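Local atomic coordinates of TbpB (PDB entry 3HOL), a protein that probably binds host transferrin at the bacterial surface, as the lipoprotein part of a receptor through which Actinobacillus pleuropneumoniae acquires iron. Residues S79-V84 and A243-G248; L120-S125 and A263-S268; E138-Y143 and E222-F227; W126-N131 and V157-G162; T406-D411 and F501-Q506. All coordinates share one frame; numbering follows the deposited sequence.

Contact 1 of 5, residues S79-V84 and A243-G248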
# COMPACT_ATOMS: atom_id res chain seq x y z
N SER A 79 -20.60 2.65 10.92
CA SER A 79 -20.32 1.31 11.45
C SER A 79 -20.18 0.21 10.38
O SER A 79 -19.67 -0.85 10.68
CB SER A 79 -21.39 0.90 12.47
OG SER A 79 -21.17 1.65 13.68
N SER A 80 -20.61 0.48 9.15
CA SER A 80 -20.49 -0.52 8.07
C SER A 80 -19.10 -0.51 7.40
O SER A 80 -18.78 -1.39 6.59
CB SER A 80 -21.58 -0.29 7.04
OG SER A 80 -21.41 0.97 6.37
N LEU A 81 -18.31 0.53 7.68
CA LEU A 81 -16.96 0.66 7.06
C LEU A 81 -15.96 -0.01 7.96
O LEU A 81 -15.79 0.39 9.10
CB LEU A 81 -16.59 2.16 6.86
CG LEU A 81 -17.49 2.87 5.84
CD1 LEU A 81 -17.14 4.34 5.70
CD2 LEU A 81 -17.38 2.17 4.45
N GLN A 82 -15.27 -1.03 7.43
CA GLN A 82 -14.28 -1.78 8.22
C GLN A 82 -12.84 -1.33 8.01
O GLN A 82 -11.97 -1.56 8.86
CB GLN A 82 -14.37 -3.28 7.87
CG GLN A 82 -15.73 -3.91 8.13
CD GLN A 82 -15.72 -5.34 7.71
OE1 GLN A 82 -16.17 -5.66 6.62
NE2 GLN A 82 -15.14 -6.20 8.53
N TYR A 83 -12.55 -0.70 6.88
CA TYR A 83 -11.14 -0.47 6.51
C TYR A 83 -10.85 0.99 6.19
O TYR A 83 -9.68 1.34 6.04
CB TYR A 83 -10.79 -1.30 5.24
CG TYR A 83 -10.98 -2.77 5.49
CD1 TYR A 83 -10.09 -3.46 6.33
CD2 TYR A 83 -12.03 -3.48 4.88
CE1 TYR A 83 -10.23 -4.83 6.60
CE2 TYR A 83 -12.18 -4.86 5.12
CZ TYR A 83 -11.28 -5.53 5.99
OH TYR A 83 -11.40 -6.89 6.25
N VAL A 84 -11.88 1.83 6.03
CA VAL A 84 -11.61 3.23 5.66
C VAL A 84 -12.42 4.21 6.54
O VAL A 84 -13.40 3.81 7.16
CB VAL A 84 -11.91 3.51 4.15
CG1 VAL A 84 -11.11 2.59 3.26
CG2 VAL A 84 -13.45 3.38 3.81
N ALA A 243 -9.96 -5.27 -1.55
CA ALA A 243 -10.53 -3.99 -2.07
C ALA A 243 -12.05 -3.85 -1.77
O ALA A 243 -12.82 -3.31 -2.57
CB ALA A 243 -10.22 -3.83 -3.59
N GLU A 244 -12.45 -4.33 -0.59
CA GLU A 244 -13.81 -4.16 -0.12
C GLU A 244 -14.24 -2.67 -0.09
O GLU A 244 -15.39 -2.39 -0.29
CB GLU A 244 -13.95 -4.74 1.29
CG GLU A 244 -13.86 -6.30 1.34
CD GLU A 244 -12.47 -6.86 1.59
OE1 GLU A 244 -11.42 -6.26 1.25
OE2 GLU A 244 -12.42 -7.97 2.10
N GLU A 245 -13.30 -1.75 0.16
CA GLU A 245 -13.64 -0.35 0.41
C GLU A 245 -12.59 0.53 -0.30
O GLU A 245 -11.55 0.01 -0.78
CB GLU A 245 -13.65 -0.08 1.94
CG GLU A 245 -14.83 -0.84 2.64
CD GLU A 245 -14.76 -0.78 4.13
OE1 GLU A 245 -14.01 0.05 4.68
OE2 GLU A 245 -15.45 -1.58 4.75
N MET A 246 -12.89 1.83 -0.40
CA MET A 246 -11.98 2.75 -1.07
C MET A 246 -12.07 4.11 -0.38
O MET A 246 -13.10 4.45 0.23
CB MET A 246 -12.30 2.86 -2.58
CG MET A 246 -13.75 3.34 -2.82
SD MET A 246 -14.11 3.64 -4.58
CE MET A 246 -13.36 5.32 -4.82
N ALA A 247 -10.99 4.89 -0.46
CA ALA A 247 -11.00 6.23 0.14
C ALA A 247 -9.99 7.05 -0.63
O ALA A 247 -9.06 6.49 -1.27
CB ALA A 247 -10.64 6.16 1.64
N GLY A 248 -10.16 8.36 -0.62
CA GLY A 248 -9.17 9.22 -1.31
C GLY A 248 -9.49 10.68 -1.22
O GLY A 248 -10.34 11.11 -0.41
O HOH W 1 -16.13 -3.99 4.08
O HOH W 2 -12.73 -8.28 4.65
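The carboxylate of Glu245 is thrust from the start of strand 245-251 into the loop 79-84 and meets the backbone amides of Gln82, Tyr83 and Val84. Its CG stands beside the backbone N and the chain is extended beyond it, a straight reach that places both oxygens against the turning loop. OE2 offers its syn lone pair to Gln82 N at 2.7 Å in a nearly linear bond (169°). OE1 is met by Tyr83 N at 2.7 Å, also on the syn side but 34° out of the carboxylate plane, and by Val84 N in a weak bond. The Tyr83 side chain crosses that of Glu245 at about a right angle, its ring plane turned 54° from the carboxylate, with Tyr83 CB 3.5 Å from Glu245 OE1. At the ring's far end a water joins Tyr83 OH to OE2 of Glu244, whose OE1 accepts from the backbone of Lys242; another water links Gln82 OE1 to Glu245 OE2. Further along the strand, Val84 CB meets Ala247 CB at 3.9 Å. Glu244 and Glu245 both face Tyr239, a classic beta bulge that disturbs the regular strand here. A buried glutamate suits this place because it can accept from several amides at once, and such donors would be expected to favour its ionised form while pinning the loop to the barrel strand.

Contact 2 of 5, residues L120-S125 and A263-S268; sequences LTYTGS and AKHNGS
Tyr122 and His265 stand next to each other on one face of two antiparallel strands, their side chains alongside and pointing the same way. Of the aromatic contacts, the closest to the ring centre is His265 CB, 3.6 Å from the Tyr122 centroid and almost exactly over the face. The imidazole then turns its edge toward the same phenol ring, planes 86° apart, in an offset edge-to-face pair; a chi1 of 75° swings it back beside the tyrosine. On one imidazole face sits Leu120 CD1, a CH-pi contact 4.0 Å from the ring centroid, so an aliphatic branch suits this position. Among polar interactions, Thr123 and Lys264 form a hydrogen-bonded antiparallel pair, with Thr123 N to Lys264 O at 3.0 Å and Lys264 N to Thr123 O at 3.1 Å. His265 ND1 accepts from Gly267 N at 2.8 Å within the ring plane, fixing the imidazole's rotation as the chain leaves the strand. Water links Thr121 N to Asn266 OD1. In apolar packing, Ala263 CB lies 3.7 Å from Tyr122 CB, and the backbones come close where Gly124 CA is 3.9 Å from Ala263 CA. Strand 119-133 is flanked here by strand 257-265 and strand 171-178, while strand 245-251 lies on the far side of strand 257-265; Tyr122 OH spans to the carbonyl of Ala243, tying these barrel strands together.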
# COMPACT_ATOMS: atom_id res chain seq x y z
N LEU A 120 -18.09 -3.16 -10.16
CA LEU A 120 -18.53 -2.93 -8.78
C LEU A 120 -18.77 -1.46 -8.44
O LEU A 120 -17.98 -0.58 -8.80
CB LEU A 120 -17.52 -3.56 -7.80
CG LEU A 120 -17.54 -5.09 -7.65
CD1 LEU A 120 -16.23 -5.51 -7.00
CD2 LEU A 120 -18.74 -5.57 -6.85
N THR A 121 -19.88 -1.21 -7.77
CA THR A 121 -20.27 0.18 -7.38
C THR A 121 -19.91 0.37 -5.92
O THR A 121 -20.36 -0.40 -5.10
CB THR A 121 -21.79 0.39 -7.59
OG1 THR A 121 -22.02 0.39 -8.99
CG2 THR A 121 -22.27 1.72 -7.02
N TYR A 122 -19.07 1.37 -5.61
CA TYR A 122 -18.78 1.72 -4.22
C TYR A 122 -19.65 2.94 -3.90
O TYR A 122 -19.63 3.94 -4.66
CB TYR A 122 -17.32 2.10 -4.08
CG TYR A 122 -16.36 0.97 -4.26
CD1 TYR A 122 -15.69 0.43 -3.17
CD2 TYR A 122 -16.11 0.43 -5.54
CE1 TYR A 122 -14.74 -0.64 -3.33
CE2 TYR A 122 -15.19 -0.65 -5.72
CZ TYR A 122 -14.52 -1.16 -4.61
OH TYR A 122 -13.62 -2.17 -4.76
N THR A 123 -20.34 2.90 -2.77
CA THR A 123 -21.20 3.95 -2.33
C THR A 123 -20.77 4.45 -0.97
O THR A 123 -20.44 3.64 -0.08
CB THR A 123 -22.66 3.44 -2.22
OG1 THR A 123 -23.08 3.02 -3.53
CG2 THR A 123 -23.57 4.59 -1.84
N GLY A 124 -20.82 5.77 -0.79
CA GLY A 124 -20.41 6.38 0.48
C GLY A 124 -20.65 7.88 0.51
O GLY A 124 -21.68 8.36 0.02
N SER A 125 -19.73 8.63 1.13
CA SER A 125 -19.92 10.07 1.30
C SER A 125 -18.69 10.80 0.82
O SER A 125 -17.72 10.19 0.41
CB SER A 125 -20.11 10.44 2.78
OG SER A 125 -18.93 10.13 3.53
N ALA A 263 -16.05 4.95 0.62
CA ALA A 263 -17.18 4.22 0.08
C ALA A 263 -16.87 2.72 0.15
O ALA A 263 -15.73 2.33 0.28
CB ALA A 263 -17.43 4.64 -1.36
N LYS A 264 -17.90 1.90 0.01
CA LYS A 264 -17.79 0.45 0.14
C LYS A 264 -18.65 -0.17 -0.94
O LYS A 264 -19.72 0.37 -1.23
CB LYS A 264 -18.33 0.07 1.52
CG LYS A 264 -18.65 -1.40 1.74
CD LYS A 264 -19.27 -1.60 3.16
CE LYS A 264 -19.59 -3.08 3.39
NZ LYS A 264 -18.44 -3.99 3.02
N HIS A 265 -18.18 -1.27 -1.56
CA HIS A 265 -18.94 -1.89 -2.62
C HIS A 265 -19.97 -2.89 -2.04
O HIS A 265 -19.86 -3.33 -0.92
CB HIS A 265 -18.06 -2.53 -3.74
CG HIS A 265 -17.41 -3.84 -3.36
ND1 HIS A 265 -18.12 -5.01 -3.18
CD2 HIS A 265 -16.11 -4.16 -3.15
CE1 HIS A 265 -17.29 -5.99 -2.86
NE2 HIS A 265 -16.06 -5.51 -2.86
N ASN A 266 -20.97 -3.20 -2.84
CA ASN A 266 -22.06 -4.06 -2.39
C ASN A 266 -21.97 -5.46 -3.00
O ASN A 266 -23.00 -6.12 -3.12
CB ASN A 266 -23.42 -3.42 -2.75
CG ASN A 266 -23.61 -3.23 -4.26
OD1 ASN A 266 -22.64 -3.19 -5.06
ND2 ASN A 266 -24.88 -3.11 -4.67
N GLY A 267 -20.77 -5.90 -3.38
CA GLY A 267 -20.61 -7.22 -4.02
C GLY A 267 -20.61 -8.39 -3.04
O GLY A 267 -20.25 -8.22 -1.86
N SER A 268 -21.01 -9.58 -3.52
CA SER A 268 -21.02 -10.80 -2.68
C SER A 268 -20.18 -11.89 -3.30
O SER A 268 -20.34 -12.17 -4.49
CB SER A 268 -22.43 -11.38 -2.57
OG SER A 268 -23.39 -10.38 -2.30
O HOH W 3 -21.82 -3.37 -7.50

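Contact 3 of 5, residues E138-Y143 and E222-F227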
# COMPACT_ATOMS: atom_id res chain seq x y z
N GLU A 138 -14.07 38.62 -4.72
CA GLU A 138 -14.41 37.20 -4.84
C GLU A 138 -15.91 36.94 -4.78
O GLU A 138 -16.41 36.03 -5.43
CB GLU A 138 -13.66 36.36 -3.80
CG GLU A 138 -13.86 34.83 -3.93
CD GLU A 138 -13.34 34.24 -5.25
OE1 GLU A 138 -12.61 34.91 -6.00
OE2 GLU A 138 -13.67 33.08 -5.54
N GLY A 139 -16.63 37.77 -4.01
CA GLY A 139 -18.07 37.70 -3.93
C GLY A 139 -18.64 36.49 -3.20
O GLY A 139 -19.72 36.01 -3.54
N ARG A 140 -17.95 36.03 -2.17
CA ARG A 140 -18.45 34.92 -1.35
C ARG A 140 -19.63 35.39 -0.53
O ARG A 140 -19.74 36.59 -0.23
CB ARG A 140 -17.34 34.31 -0.50
CG ARG A 140 -16.44 33.41 -1.36
CD ARG A 140 -15.27 32.81 -0.62
NE ARG A 140 -14.49 32.04 -1.57
CZ ARG A 140 -13.57 31.13 -1.25
NH1 ARG A 140 -13.25 30.86 0.02
NH2 ARG A 140 -12.93 30.50 -2.23
N PRO A 141 -20.55 34.47 -0.19
CA PRO A 141 -21.83 34.86 0.41
C PRO A 141 -21.70 35.27 1.87
O PRO A 141 -20.98 34.66 2.64
CB PRO A 141 -22.69 33.59 0.27
CG PRO A 141 -21.85 32.56 -0.44
CD PRO A 141 -20.42 33.00 -0.26
N ASN A 142 -22.45 36.29 2.26
CA ASN A 142 -22.46 36.75 3.63
C ASN A 142 -23.47 35.98 4.51
O ASN A 142 -23.13 35.53 5.62
CB ASN A 142 -22.77 38.25 3.61
CG ASN A 142 -21.54 39.09 3.47
OD1 ASN A 142 -20.43 38.66 3.73
ND2 ASN A 142 -21.74 40.34 3.08
N TYR A 143 -24.69 35.84 4.01
CA TYR A 143 -25.79 35.32 4.81
C TYR A 143 -26.58 34.21 4.13
O TYR A 143 -27.31 34.46 3.19
CB TYR A 143 -26.72 36.47 5.24
CG TYR A 143 -25.98 37.70 5.78
CD1 TYR A 143 -25.21 37.60 6.93
CD2 TYR A 143 -26.07 38.95 5.15
CE1 TYR A 143 -24.55 38.73 7.47
CE2 TYR A 143 -25.38 40.09 5.65
CZ TYR A 143 -24.64 39.97 6.83
OH TYR A 143 -23.93 41.04 7.36
N GLU A 222 -25.11 35.32 -3.05
CA GLU A 222 -25.89 34.18 -2.57
C GLU A 222 -25.83 32.93 -3.47
O GLU A 222 -26.05 31.80 -3.02
CB GLU A 222 -27.35 34.58 -2.37
CG GLU A 222 -27.54 35.54 -1.21
CD GLU A 222 -28.99 35.62 -0.73
OE1 GLU A 222 -29.67 34.56 -0.63
OE2 GLU A 222 -29.43 36.74 -0.43
N SER A 223 -25.54 33.15 -4.75
CA SER A 223 -25.42 32.07 -5.69
C SER A 223 -23.95 31.63 -5.93
O SER A 223 -23.68 30.87 -6.84
CB SER A 223 -26.12 32.46 -7.01
OG SER A 223 -25.26 33.24 -7.84
N TYR A 224 -23.00 32.12 -5.13
CA TYR A 224 -21.59 31.75 -5.26
C TYR A 224 -21.45 30.22 -5.21
O TYR A 224 -22.04 29.55 -4.35
CB TYR A 224 -20.75 32.38 -4.16
CG TYR A 224 -19.25 32.16 -4.29
CD1 TYR A 224 -18.45 33.07 -4.96
CD2 TYR A 224 -18.63 31.04 -3.73
CE1 TYR A 224 -17.05 32.88 -5.07
CE2 TYR A 224 -17.25 30.84 -3.84
CZ TYR A 224 -16.47 31.76 -4.50
OH TYR A 224 -15.11 31.56 -4.61
N ASN A 225 -20.64 29.70 -6.11
CA ASN A 225 -20.45 28.27 -6.27
C ASN A 225 -19.04 27.91 -5.80
O ASN A 225 -18.05 28.32 -6.41
CB ASN A 225 -20.71 27.89 -7.75
CG ASN A 225 -20.18 26.51 -8.11
OD1 ASN A 225 -20.05 25.65 -7.24
ND2 ASN A 225 -19.86 26.29 -9.37
N PHE A 226 -18.93 27.21 -4.67
CA PHE A 226 -17.62 26.84 -4.11
C PHE A 226 -16.84 25.75 -4.90
O PHE A 226 -15.67 25.48 -4.59
CB PHE A 226 -17.80 26.39 -2.65
CG PHE A 226 -17.91 27.55 -1.71
CD1 PHE A 226 -16.77 28.18 -1.22
CD2 PHE A 226 -19.17 28.09 -1.40
CE1 PHE A 226 -16.88 29.31 -0.37
CE2 PHE A 226 -19.28 29.19 -0.57
CZ PHE A 226 -18.15 29.80 -0.04
N PHE A 227 -17.51 25.12 -5.88
CA PHE A 227 -17.02 23.87 -6.52
C PHE A 227 -16.84 24.07 -8.02
O PHE A 227 -17.29 23.24 -8.83
CB PHE A 227 -18.06 22.74 -6.28
CG PHE A 227 -18.59 22.72 -4.84
CD1 PHE A 227 -17.80 22.23 -3.82
CD2 PHE A 227 -19.88 23.20 -4.54
CE1 PHE A 227 -18.24 22.22 -2.49
CE2 PHE A 227 -20.34 23.20 -3.22
CZ PHE A 227 -19.51 22.71 -2.19
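Two long loops at one end of the N-terminal barrel meet here, one following strand 119-133 and the other preceding strand 231-239, with Tyr224 laid against Arg140 and Pro141. Arg140 CG lies over one face of the Tyr224 ring, 3.6 Å from its centroid. From there the arginine runs extended to NE, which donates to Tyr224 OH at 3.1 Å; the hydroxyl is crowded in the model, so its exact place is less sure. Phe226 brings CE1 over a face of the guanidinium, 3.8 Å from Arg140 NE, with the two planes 62° apart, while Tyr224 CE2 sits over the centre of the Phe226 ring. Pro141 packs against both aromatics: its CG is 3.9 Å from Tyr224 CB and its CD 3.9 Å from Phe226 CZ. Tyr224 CG is anti to the backbone N (chi1 -174°), carrying the ring across the opposing loop. Beyond, Arg140 NH2 binds Asn131 and NH1 the carbonyl of Gly154. Arginine suits this buried spot because its aliphatic part packs on the rings while its nitrogens have hydrogen-bond partners; Glu138, itself in a salt bridge with Lys218, probably offsets part of the positive charge nearby.

Contact 4 of 5, residues W126-N131 and V157-G162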
# COMPACT_ATOMS: atom_id res chain seq x y z
N TRP A 126 -18.76 12.13 0.83
CA TRP A 126 -17.57 12.92 0.62
C TRP A 126 -17.70 14.13 1.56
O TRP A 126 -18.78 14.37 2.10
CB TRP A 126 -17.39 13.30 -0.85
CG TRP A 126 -18.47 14.23 -1.49
CD1 TRP A 126 -19.77 13.89 -1.84
CD2 TRP A 126 -18.30 15.60 -1.88
NE1 TRP A 126 -20.41 14.99 -2.40
CE2 TRP A 126 -19.53 16.04 -2.43
CE3 TRP A 126 -17.23 16.50 -1.79
CZ2 TRP A 126 -19.72 17.34 -2.89
CZ3 TRP A 126 -17.41 17.81 -2.27
CH2 TRP A 126 -18.66 18.21 -2.81
N ASP A 127 -16.58 14.82 1.79
CA ASP A 127 -16.48 15.96 2.67
C ASP A 127 -15.43 16.88 2.06
O ASP A 127 -14.69 16.45 1.15
CB ASP A 127 -16.03 15.49 4.07
CG ASP A 127 -17.18 14.87 4.86
OD1 ASP A 127 -18.06 15.64 5.25
OD2 ASP A 127 -17.17 13.62 5.07
N PHE A 128 -15.33 18.11 2.55
CA PHE A 128 -14.45 19.10 1.94
C PHE A 128 -14.19 20.22 2.89
O PHE A 128 -14.96 20.44 3.86
CB PHE A 128 -15.05 19.72 0.64
CG PHE A 128 -16.38 20.46 0.85
CD1 PHE A 128 -16.41 21.81 1.21
CD2 PHE A 128 -17.60 19.80 0.65
CE1 PHE A 128 -17.64 22.47 1.41
CE2 PHE A 128 -18.81 20.46 0.86
CZ PHE A 128 -18.82 21.80 1.24
N THR A 129 -13.12 20.96 2.59
CA THR A 129 -12.98 22.33 3.13
C THR A 129 -12.64 23.27 1.98
O THR A 129 -11.87 22.89 1.09
CB THR A 129 -11.95 22.46 4.30
OG1 THR A 129 -11.81 23.86 4.66
CG2 THR A 129 -10.51 21.89 3.93
N SER A 130 -13.27 24.44 1.93
CA SER A 130 -12.79 25.43 0.94
C SER A 130 -11.54 26.14 1.47
O SER A 130 -11.07 25.88 2.57
CB SER A 130 -13.89 26.43 0.58
OG SER A 130 -14.00 27.39 1.62
N ASN A 131 -10.96 27.01 0.64
CA ASN A 131 -9.96 27.92 1.16
C ASN A 131 -10.68 29.11 1.83
O ASN A 131 -11.93 29.11 1.88
CB ASN A 131 -9.02 28.39 0.03
CG ASN A 131 -9.70 29.22 -1.01
OD1 ASN A 131 -10.93 29.22 -1.15
ND2 ASN A 131 -8.89 29.95 -1.79
N VAL A 157 -12.86 32.27 7.23
CA VAL A 157 -12.64 30.86 7.61
C VAL A 157 -13.16 29.94 6.51
O VAL A 157 -14.29 30.10 6.02
CB VAL A 157 -13.40 30.53 8.91
CG1 VAL A 157 -13.27 29.03 9.27
CG2 VAL A 157 -12.90 31.40 10.07
N GLY A 158 -12.38 28.93 6.14
CA GLY A 158 -12.80 28.02 5.07
C GLY A 158 -14.16 27.44 5.42
O GLY A 158 -14.41 27.13 6.60
N LEU A 159 -15.03 27.29 4.42
CA LEU A 159 -16.26 26.53 4.56
C LEU A 159 -15.99 25.02 4.60
O LEU A 159 -15.32 24.50 3.69
CB LEU A 159 -17.17 26.81 3.39
CG LEU A 159 -18.45 25.95 3.25
CD1 LEU A 159 -19.40 26.16 4.43
CD2 LEU A 159 -19.17 26.28 1.96
N VAL A 160 -16.55 24.33 5.59
CA VAL A 160 -16.41 22.87 5.72
C VAL A 160 -17.76 22.19 5.45
O VAL A 160 -18.80 22.76 5.79
CB VAL A 160 -15.94 22.47 7.14
CG1 VAL A 160 -15.45 21.01 7.19
CG2 VAL A 160 -14.75 23.38 7.58
N SER A 161 -17.76 20.99 4.85
CA SER A 161 -19.01 20.23 4.66
C SER A 161 -19.79 20.10 5.99
O SER A 161 -21.02 20.12 6.01
CB SER A 161 -18.73 18.81 4.13
OG SER A 161 -17.64 18.24 4.86
N GLY A 162 -19.06 20.01 7.10
CA GLY A 162 -19.66 19.90 8.43
C GLY A 162 -20.33 21.17 8.93
O GLY A 162 -21.06 21.16 9.91
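Ser161 OG bonds to Asp127 OD1 at 2.7 Å, giving its proton to the carboxylate's anti lone pair, and accepts from Phe128 N at 3.3 Å. With chi1 at 45° the hydroxyl is turned toward the strand. The other oxygen of Asp127 forms a salt bridge with Lys75. Backbone bonds carry the join further: Ser161 N reaches Phe128 O at 3.0 Å, and Ser130 N reaches Leu159 O at 2.7 Å. Ser130 OG works both ways, accepting from Leu159 N at 3.0 Å and donating in the carbonyl plane to Asn131 O. Serine thus suits both ends of this seam, being small enough to sit against the backbone and able to donate and accept. Gly158 CA approaches Asn131 O. Around this polar line lies packing. Ser161 CB sits over one face of the Phe128 ring, 4.0 Å from its centroid, and Phe128 CE1 meets Leu159 CG at 4.0 Å. Val160 turns its CB away from the strand yet puts CG1 3.4 Å from Phe128 O. A single beta bridge, Thr129 with Val160, is formed between segment 157-162 and strand 119-133. Strand 257-265 pairs with strand 119-133, and Val160 reaches strands 84-91 and 101-107, so the loop is wedged between the barrel and the neighbouring five-stranded sheet.

Contact 5 of 5, residues T406-D411 and F501-Q506; sequences TEFDVD and FGAKQQ
Phe408 and Phe501 meet at the tight end of this contact, where Phe408 CZ comes within 3.4 Å of Phe501 CD1. The ring planes are 26° apart and offset, with centroids separated by 5.2 Å, so the two phenyls touch along their rims. A chi1 of 62° sends the Phe501 ring toward Phe408, and the two side chains converge obliquely. Ala503 completes the close part: its CB lies 3.8 Å from Phe408 CD2, and the small methyl lets the rim of the phenyl ring come close. Thr406 makes longer contacts across the pair, its CG2 4.3 Å from Phe501 CB and its OG1 3.6 Å from Gly502 O. Beyond Phe408 and Ala503 the strands diverge. Asp409 is exposed and bonds to Lys377 in a salt bridge, while Asp411 OD1 accepts from the backbone of Asn414; neither touches segment 501-506. The strand axes approach to 7.4 Å and cross at -57°, with strand 375-387 pairing with both. Leu484 packs against both phenylalanines, extending the apolar cluster within the C-terminal barrel. With no hydrogen bond between the two segments, their cohesion rests on buried hydrophobic and aromatic surface, and the acids Asp409 and Asp411 find their polar partners elsewhere, where the strands part.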
# COMPACT_ATOMS: atom_id res chain seq x y z
N THR A 406 19.51 -20.69 -5.46
CA THR A 406 18.22 -21.33 -5.66
C THR A 406 18.08 -21.60 -7.13
O THR A 406 18.64 -20.87 -7.95
CB THR A 406 17.05 -20.46 -5.15
OG1 THR A 406 17.07 -19.20 -5.84
CG2 THR A 406 17.16 -20.19 -3.63
N GLU A 407 17.34 -22.65 -7.48
CA GLU A 407 17.08 -23.02 -8.87
C GLU A 407 15.67 -23.55 -8.93
O GLU A 407 15.24 -24.23 -8.00
CB GLU A 407 18.00 -24.15 -9.34
CG GLU A 407 19.47 -23.86 -9.11
CD GLU A 407 20.39 -25.04 -9.49
OE1 GLU A 407 19.89 -26.19 -9.62
OE2 GLU A 407 21.61 -24.78 -9.60
N PHE A 408 14.99 -23.27 -10.03
CA PHE A 408 13.62 -23.73 -10.24
C PHE A 408 13.44 -24.11 -11.70
O PHE A 408 13.98 -23.44 -12.60
CB PHE A 408 12.62 -22.62 -9.87
CG PHE A 408 12.79 -22.12 -8.47
CD1 PHE A 408 12.06 -22.68 -7.43
CD2 PHE A 408 13.71 -21.11 -8.19
CE1 PHE A 408 12.24 -22.25 -6.15
CE2 PHE A 408 13.89 -20.64 -6.89
CZ PHE A 408 13.16 -21.23 -5.86
N ASP A 409 12.72 -25.22 -11.91
CA ASP A 409 12.22 -25.61 -13.22
C ASP A 409 10.76 -25.27 -13.24
O ASP A 409 10.01 -25.68 -12.35
CB ASP A 409 12.37 -27.10 -13.49
CG ASP A 409 13.81 -27.56 -13.44
OD1 ASP A 409 14.73 -26.72 -13.38
OD2 ASP A 409 14.02 -28.79 -13.45
N VAL A 410 10.36 -24.52 -14.27
CA VAL A 410 9.01 -24.03 -14.36
C VAL A 410 8.43 -24.51 -15.69
O VAL A 410 8.97 -24.24 -16.76
CB VAL A 410 8.97 -22.46 -14.28
CG1 VAL A 410 7.58 -21.92 -14.67
CG2 VAL A 410 9.39 -21.98 -12.90
N ASP A 411 7.31 -25.21 -15.58
CA ASP A 411 6.62 -25.70 -16.74
C ASP A 411 5.26 -24.99 -16.77
O ASP A 411 4.31 -25.41 -16.09
CB ASP A 411 6.47 -27.22 -16.61
CG ASP A 411 5.66 -27.83 -17.73
OD1 ASP A 411 5.17 -27.06 -18.59
OD2 ASP A 411 5.50 -29.08 -17.74
N PHE A 501 12.75 -16.36 -0.78
CA PHE A 501 13.59 -16.58 -1.96
C PHE A 501 13.13 -15.79 -3.19
O PHE A 501 11.96 -15.41 -3.30
CB PHE A 501 13.69 -18.10 -2.28
CG PHE A 501 12.37 -18.75 -2.62
CD1 PHE A 501 11.87 -18.73 -3.92
CD2 PHE A 501 11.63 -19.39 -1.63
CE1 PHE A 501 10.65 -19.33 -4.24
CE2 PHE A 501 10.42 -20.02 -1.93
CZ PHE A 501 9.93 -19.98 -3.24
N GLY A 502 14.05 -15.61 -4.14
CA GLY A 502 13.72 -14.95 -5.39
C GLY A 502 14.64 -15.49 -6.49
O GLY A 502 15.73 -15.93 -6.18
N ALA A 503 14.17 -15.47 -7.74
CA ALA A 503 14.92 -16.04 -8.87
C ALA A 503 14.53 -15.37 -10.19
O ALA A 503 13.39 -15.00 -10.39
CB ALA A 503 14.69 -17.56 -8.96
N LYS A 504 15.51 -15.26 -11.09
CA LYS A 504 15.32 -14.62 -12.39
C LYS A 504 15.29 -15.72 -13.46
O LYS A 504 16.07 -16.66 -13.37
CB LYS A 504 16.49 -13.66 -12.65
CG LYS A 504 16.48 -13.06 -14.04
CD LYS A 504 15.66 -11.82 -14.12
CE LYS A 504 16.55 -10.65 -14.49
NZ LYS A 504 15.73 -9.51 -14.96
N GLN A 505 14.37 -15.60 -14.42
CA GLN A 505 14.31 -16.48 -15.60
C GLN A 505 15.67 -16.45 -16.31
O GLN A 505 16.36 -15.42 -16.33
CB GLN A 505 13.19 -16.04 -16.56
CG GLN A 505 12.64 -17.14 -17.50
CD GLN A 505 11.62 -16.60 -18.51
OE1 GLN A 505 10.39 -16.72 -18.34
NE2 GLN A 505 12.12 -15.99 -19.57
N GLN A 506 16.07 -17.60 -16.84
CA GLN A 506 17.36 -17.77 -17.49
C GLN A 506 17.18 -17.98 -18.99
O GLN A 506 16.10 -18.38 -19.45
CB GLN A 506 18.09 -19.00 -16.93
CG GLN A 506 18.42 -18.94 -15.45
CD GLN A 506 19.33 -17.77 -15.11
OE1 GLN A 506 18.91 -16.80 -14.47
NE2 GLN A 506 20.59 -17.86 -15.52

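Four of the contacts belong to the N-terminal half and one to the C-terminal barrel. Contacts 1 and 2 have centres 9 Å apart and meet where strand 245-251 pairs with strand 257-265, Met246 N lying 3.0 Å from Ala263 O; the Tyr122 hydroxyl is a second link. Contact 4 continues along strand 119-133 from contact 2, with centres about 24 Å apart. It also meets contact 3, about 13 Å away between centres: Phe226 CD2 is 3.8 Å from Leu159 CD2, and Phe227 packs edge-to-face with Phe128. Contact 5 stands apart, its centre about 38 Å from that of contact 1 and about 64 Å from that of contact 3.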